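Local structure of protein yjcS (Bacillus subtilis, 1Q8B) at residues F79-K82 with H83-D86; K26-N29 with E30-E34. The protein is of unknown function but, as a member of the antibiotic biosynthesis monooxygenase family of dimeric alpha-beta barrel proteins, may act as an enzyme. All blocks are in the same frame, centred on the assembly; numbering follows the deposited sequence.

Contact 1 of 2, residues F79-K82 with H83-D86; sequences FTKK and HTID
Lys81 lays the start of its side chain over one face of the His83 imidazole. Its CB stands 3.7 Å from the ring centroid and 20° off the ring normal, which meets the criterion for a CH-pi contact; the offset is toward the rim, and the nearest ring atom is His83 NE2. CG follows on the NE2 and CE1 side of the ring, 3.8 Å from His83 NE2. The bend at chi2 then turns the chain off the ring, and CD and CE lead outward until NZ binds the carbonyl of Val95 in the second subunit. The histidine can meet the lysine because its CG sits between the backbone N and the carbonyl carbon (chi1 55°), bringing the ring back alongside Lys81. His83 NE2 is hydrogen-bonded to Glu45, which probably fixes the ring's rotation.

Lys81 O accepts a nearly linear bond from Ile85 N (3.1 Å, 172° at the hydrogen), with the donor in the carbonyl plane, and a weak second one from Thr84 N. One residue along, Asp86 N binds Lys82 O at 2.8 Å. The same two residues form a loose salt bridge, Lys82 NZ to Asp86 OD2 at 3.5 Å, after the lysine chain bends at chi4. On the other flank, Thr84 CG2 touches Phe79 CD2 at 3.8 Å, while its hydroxyl bonds back to the carbonyl of His78. Ile85 CD1 lies 3.6 Å from Thr80 O, bringing the isoleucine against the incoming loop.

Lys81 occupies the N-cap position and its carbonyl takes the first i to i+4 bond: this is the N-terminal turn of helix 82-88, entered from helix 72-78 at the subunit interface of a fold consistent with the dimeric alpha-beta barrel.

Contact 2 of 2, residues K26-N29 with E30-E34; sequences KDLN and EIMKE
Asp27 and Glu30 meet through their aliphatic carbons, Asp27 CB lying 3.6 Å from Glu30 CG, with the two side chains crossing at about a right angle. The Asp27 carboxylate accepts from Glu30 N, a capping bond of 3.2 Å between Glu30 N and Asp27 OD2, and weakly from Asn29 N; the exact place of OD2 is less sure, so these lengths are approximate. Having CG anti to the backbone N (chi1 179°) carries this carboxylate over the start of the helix.

The backbone gives firmer evidence. Ile31 N reaches Asp27 O at 2.9 Å and approaches nearly along the C=O axis (165° at the oxygen), while Met32 N bonds to Leu28 O and Lys33 N to Asn29 O in the next two i to i+4 steps. Glu30 extends its chain back past Asp27, and a water joins the two residues: it accepts from Asp27 N at 2.8 Å and donates, weakly, to Glu30 OE2. Ile31 also reaches back, its CD1 3.5 Å from Lys26 O and its CG1 4.0 Å from Lys26 CB. Leu28 CD1 and Met32 CG, of a selenomethionine, are apolar neighbours at 4.4 Å.

Farther out, Arg61 binds the Lys26 carbonyl and Ser24 binds the Lys26 amide, holding the chain that enters the cap. Leu28 and Ile31 rest on Ile22 of strand 13-22, and Ile31 and Met32 on Ile63 of strand 62-69, so this apolar side of the helix faces the sheet.

With Asp27 as N-cap and Glu30 in the first turn, two acidic groups stand at the positive end of the helix dipole. This would probably favour their ionised forms, though the like charges of Asp27 OD2 and Glu30 OE1, 4.9 Å apart, should partly oppose it; the Asp27 carboxylate is the one that takes up opening-turn amides.

From the N terminus, strand 13-22 leads into contact 2, which starts helix 28-42 and lays its apolar side on the sheet. The chain then runs through strands 48-55 and 62-69 and helix 72-78 before contact 1 opens helix 82-88. Each contact closes only a short turn within continuous chain; the two follow in series and neither nest nor cross. The centres of contact 1 and contact 2 lie about 18 Å apart, and the nearest atoms of contact 1 and contact 2 about 6 Å apart, without touching. Helix 28-42 connects them: its Leu38 receives His83 and Thr84, while Glu34 bonds to Gln90, which also binds Asp86 weakly. Contact 1 alone meets the second subunit.

Contact 1 of 2, residues F79-K82 with H83-D86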
loop_
_atom_site.group_PDB
_atom_site.type_symbol
_atom_site.label_atom_id
_atom_site.label_comp_id
_atom_site.label_asym_id
_atom_site.label_seq_id
_atom_site.Cartn_x
_atom_site.Cartn_y
_atom_site.Cartn_z
ATOM N N PHE A 79 1.228 2.242 -1.170
ATOM C CA PHE A 79 0.275 1.676 -2.112
ATOM C C PHE A 79 -1.031 1.199 -1.502
ATOM O O PHE A 79 -1.901 0.716 -2.224
ATOM C CB PHE A 79 0.919 0.548 -2.922
ATOM C CG PHE A 79 1.979 1.025 -3.858
ATOM C CD1 PHE A 79 3.321 0.902 -3.529
ATOM C CD2 PHE A 79 1.634 1.667 -5.042
ATOM C CE1 PHE A 79 4.310 1.419 -4.368
ATOM C CE2 PHE A 79 2.618 2.188 -5.889
ATOM C CZ PHE A 79 3.956 2.063 -5.546
ATOM N N THR A 80 -1.174 1.330 -0.184
ATOM C CA THR A 80 -2.420 0.942 0.470
ATOM C C THR A 80 -3.257 2.202 0.698
ATOM O O THR A 80 -4.460 2.124 0.937
ATOM C CB THR A 80 -2.184 0.263 1.831
ATOM O OG1 THR A 80 -1.728 1.234 2.779
ATOM C CG2 THR A 80 -1.160 -0.850 1.706
ATOM N N LYS A 81 -2.611 3.363 0.619
ATOM C CA LYS A 81 -3.292 4.640 0.815
ATOM C C LYS A 81 -4.334 4.842 -0.273
ATOM O O LYS A 81 -4.111 4.479 -1.428
ATOM C CB LYS A 81 -2.292 5.793 0.753
ATOM C CG LYS A 81 -1.125 5.676 1.711
ATOM C CD LYS A 81 -1.582 5.700 3.146
ATOM C CE LYS A 81 -0.390 5.794 4.070
ATOM N NZ LYS A 81 -0.807 5.774 5.502
ATOM N N LYS A 82 -5.468 5.431 0.090
ATOM C CA LYS A 82 -6.532 5.669 -0.873
ATOM C C LYS A 82 -6.132 6.672 -1.953
ATOM O O LYS A 82 -6.545 6.533 -3.101
ATOM C CB LYS A 82 -7.794 6.171 -0.171
ATOM C CG LYS A 82 -8.908 6.506 -1.150
ATOM C CD LYS A 82 -10.088 7.208 -0.499
ATOM C CE LYS A 82 -11.165 7.493 -1.540
ATOM N NZ LYS A 82 -11.595 6.212 -2.194
ATOM N N HIS A 83 -5.340 7.683 -1.596
ATOM C CA HIS A 83 -4.930 8.676 -2.588
ATOM C C HIS A 83 -4.053 8.047 -3.662
ATOM O O HIS A 83 -4.033 8.499 -4.808
ATOM C CB HIS A 83 -4.214 9.881 -1.939
ATOM C CG HIS A 83 -3.029 9.524 -1.091
ATOM N ND1 HIS A 83 -3.021 9.690 0.278
ATOM C CD2 HIS A 83 -1.802 9.055 -1.419
ATOM C CE1 HIS A 83 -1.840 9.338 0.757
ATOM N NE2 HIS A 83 -1.083 8.950 -0.253
ATOM N N THR A 84 -3.343 6.988 -3.297
ATOM C CA THR A 84 -2.499 6.291 -4.251
ATOM C C THR A 84 -3.379 5.410 -5.132
ATOM O O THR A 84 -3.297 5.465 -6.356
ATOM C CB THR A 84 -1.472 5.415 -3.539
ATOM O OG1 THR A 84 -0.660 6.234 -2.691
ATOM C CG2 THR A 84 -0.587 4.714 -4.547
ATOM N N ILE A 85 -4.237 4.611 -4.507
ATOM C CA ILE A 85 -5.125 3.716 -5.245
ATOM C C ILE A 85 -6.058 4.478 -6.194
ATOM O O ILE A 85 -6.397 3.980 -7.270
ATOM C CB ILE A 85 -5.957 2.851 -4.272
ATOM C CG1 ILE A 85 -5.023 1.938 -3.478
ATOM C CG2 ILE A 85 -6.971 2.023 -5.037
ATOM C CD1 ILE A 85 -5.693 1.224 -2.321
ATOM N N ASP A 86 -6.466 5.683 -5.805
ATOM C CA ASP A 86 -7.340 6.496 -6.647
ATOM C C ASP A 86 -6.708 6.767 -8.017
ATOM O O ASP A 86 -7.375 6.685 -9.045
ATOM C CB ASP A 86 -7.654 7.825 -5.957
ATOM C CG ASP A 86 -8.751 7.703 -4.912
ATOM O OD1 ASP A 86 -8.947 8.671 -4.142
ATOM O OD2 ASP A 86 -9.424 6.646 -4.872
#

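Contact 2 of 2, residues K26-N29 with E30-E34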
loop_
_atom_site.group_PDB
_atom_site.type_symbol
_atom_site.label_atom_id
_atom_site.label_comp_id
_atom_site.label_asym_id
_atom_site.label_seq_id
_atom_site.Cartn_x
_atom_site.Cartn_y
_atom_site.Cartn_z
ATOM N N LYS A 26 -5.242 10.655 -22.502
ATOM C CA LYS A 26 -5.664 11.944 -21.982
ATOM C C LYS A 26 -4.567 12.984 -22.138
ATOM O O LYS A 26 -3.413 12.647 -22.403
ATOM C CB LYS A 26 -6.054 11.825 -20.508
ATOM C CG LYS A 26 -7.304 10.999 -20.278
ATOM C CD LYS A 26 -7.733 11.026 -18.827
ATOM C CE LYS A 26 -9.005 10.220 -18.641
ATOM N NZ LYS A 26 -9.376 10.082 -17.200
ATOM N N ASP A 27 -4.951 14.245 -21.973
ATOM C CA ASP A 27 -4.039 15.377 -22.077
ATOM C C ASP A 27 -2.958 15.288 -21.001
ATOM O O ASP A 27 -3.265 15.092 -19.827
ATOM C CB ASP A 27 -4.827 16.681 -21.910
ATOM C CG ASP A 27 -3.941 17.916 -21.970
ATOM O OD1 ASP A 27 -3.398 18.209 -23.062
ATOM O OD2 ASP A 27 -3.785 18.591 -20.927
ATOM N N LEU A 28 -1.697 15.446 -21.404
ATOM C CA LEU A 28 -0.573 15.375 -20.473
ATOM C C LEU A 28 -0.749 16.303 -19.269
ATOM O O LEU A 28 -0.342 15.966 -18.155
ATOM C CB LEU A 28 0.732 15.707 -21.204
ATOM C CG LEU A 28 2.048 15.651 -20.412
ATOM C CD1 LEU A 28 2.285 14.245 -19.857
ATOM C CD2 LEU A 28 3.199 16.062 -21.320
ATOM N N ASN A 29 -1.352 17.468 -19.489
ATOM C CA ASN A 29 -1.572 18.418 -18.401
ATOM C C ASN A 29 -2.584 17.847 -17.427
ATOM O O ASN A 29 -2.397 17.919 -16.214
ATOM C CB ASN A 29 -2.094 19.758 -18.928
ATOM C CG ASN A 29 -1.195 20.363 -19.982
ATOM O OD1 ASN A 29 -0.003 20.590 -19.745
ATOM N ND2 ASN A 29 -1.761 20.632 -21.161
ATOM N N GLU A 30 -3.667 17.290 -17.961
ATOM C CA GLU A 30 -4.700 16.701 -17.121
ATOM C C GLU A 30 -4.067 15.600 -16.276
ATOM O O GLU A 30 -4.297 15.514 -15.065
ATOM C CB GLU A 30 -5.815 16.099 -17.978
ATOM C CG GLU A 30 -6.613 17.100 -18.804
ATOM C CD GLU A 30 -7.786 16.448 -19.540
ATOM O OE1 GLU A 30 -8.473 17.157 -20.310
ATOM O OE2 GLU A 30 -8.025 15.231 -19.350
ATOM N N ILE A 31 -3.271 14.760 -16.930
ATOM C CA ILE A 31 -2.599 13.664 -16.250
ATOM C C ILE A 31 -1.676 14.180 -15.153
ATOM O O ILE A 31 -1.702 13.681 -14.029
ATOM C CB ILE A 31 -1.783 12.804 -17.250
ATOM C CG1 ILE A 31 -2.738 12.108 -18.233
ATOM C CG2 ILE A 31 -0.931 11.785 -16.489
ATOM C CD1 ILE A 31 -2.048 11.412 -19.399
HETATM N N MSE A 32 -0.873 15.192 -15.466
HETATM C CA MSE A 32 0.039 15.737 -14.472
HETATM C C MSE A 32 -0.664 16.331 -13.260
HETATM O O MSE A 32 -0.116 16.311 -12.163
HETATM C CB MSE A 32 0.973 16.771 -15.102
HETATM C CG MSE A 32 2.110 16.151 -15.897
HETATM SE SE MSE A 32 3.083 14.763 -14.898
HETATM C CE MSE A 32 3.504 15.765 -13.291
ATOM N N LYS A 33 -1.872 16.861 -13.444
ATOM C CA LYS A 33 -2.609 17.425 -12.314
ATOM C C LYS A 33 -2.906 16.326 -11.307
ATOM O O LYS A 33 -2.858 16.549 -10.098
ATOM C CB LYS A 33 -3.918 18.067 -12.775
ATOM C CG LYS A 33 -3.736 19.446 -13.378
ATOM C CD LYS A 33 -5.072 20.065 -13.762
ATOM C CE LYS A 33 -4.899 21.514 -14.209
ATOM N NZ LYS A 33 -3.962 21.651 -15.363
ATOM N N GLU A 34 -3.211 15.134 -11.813
ATOM C CA GLU A 34 -3.497 13.993 -10.954
ATOM C C GLU A 34 -2.235 13.600 -10.214
ATOM O O GLU A 34 -2.280 13.241 -9.036
ATOM C CB GLU A 34 -4.013 12.809 -11.775
ATOM C CG GLU A 34 -5.484 12.912 -12.091
ATOM C CD GLU A 34 -6.324 13.073 -10.831
ATOM O OE1 GLU A 34 -6.403 12.111 -10.035
ATOM O OE2 GLU A 34 -6.892 14.169 -10.631
HETATM O O HOH W 1 -7.772 14.567 -21.917
#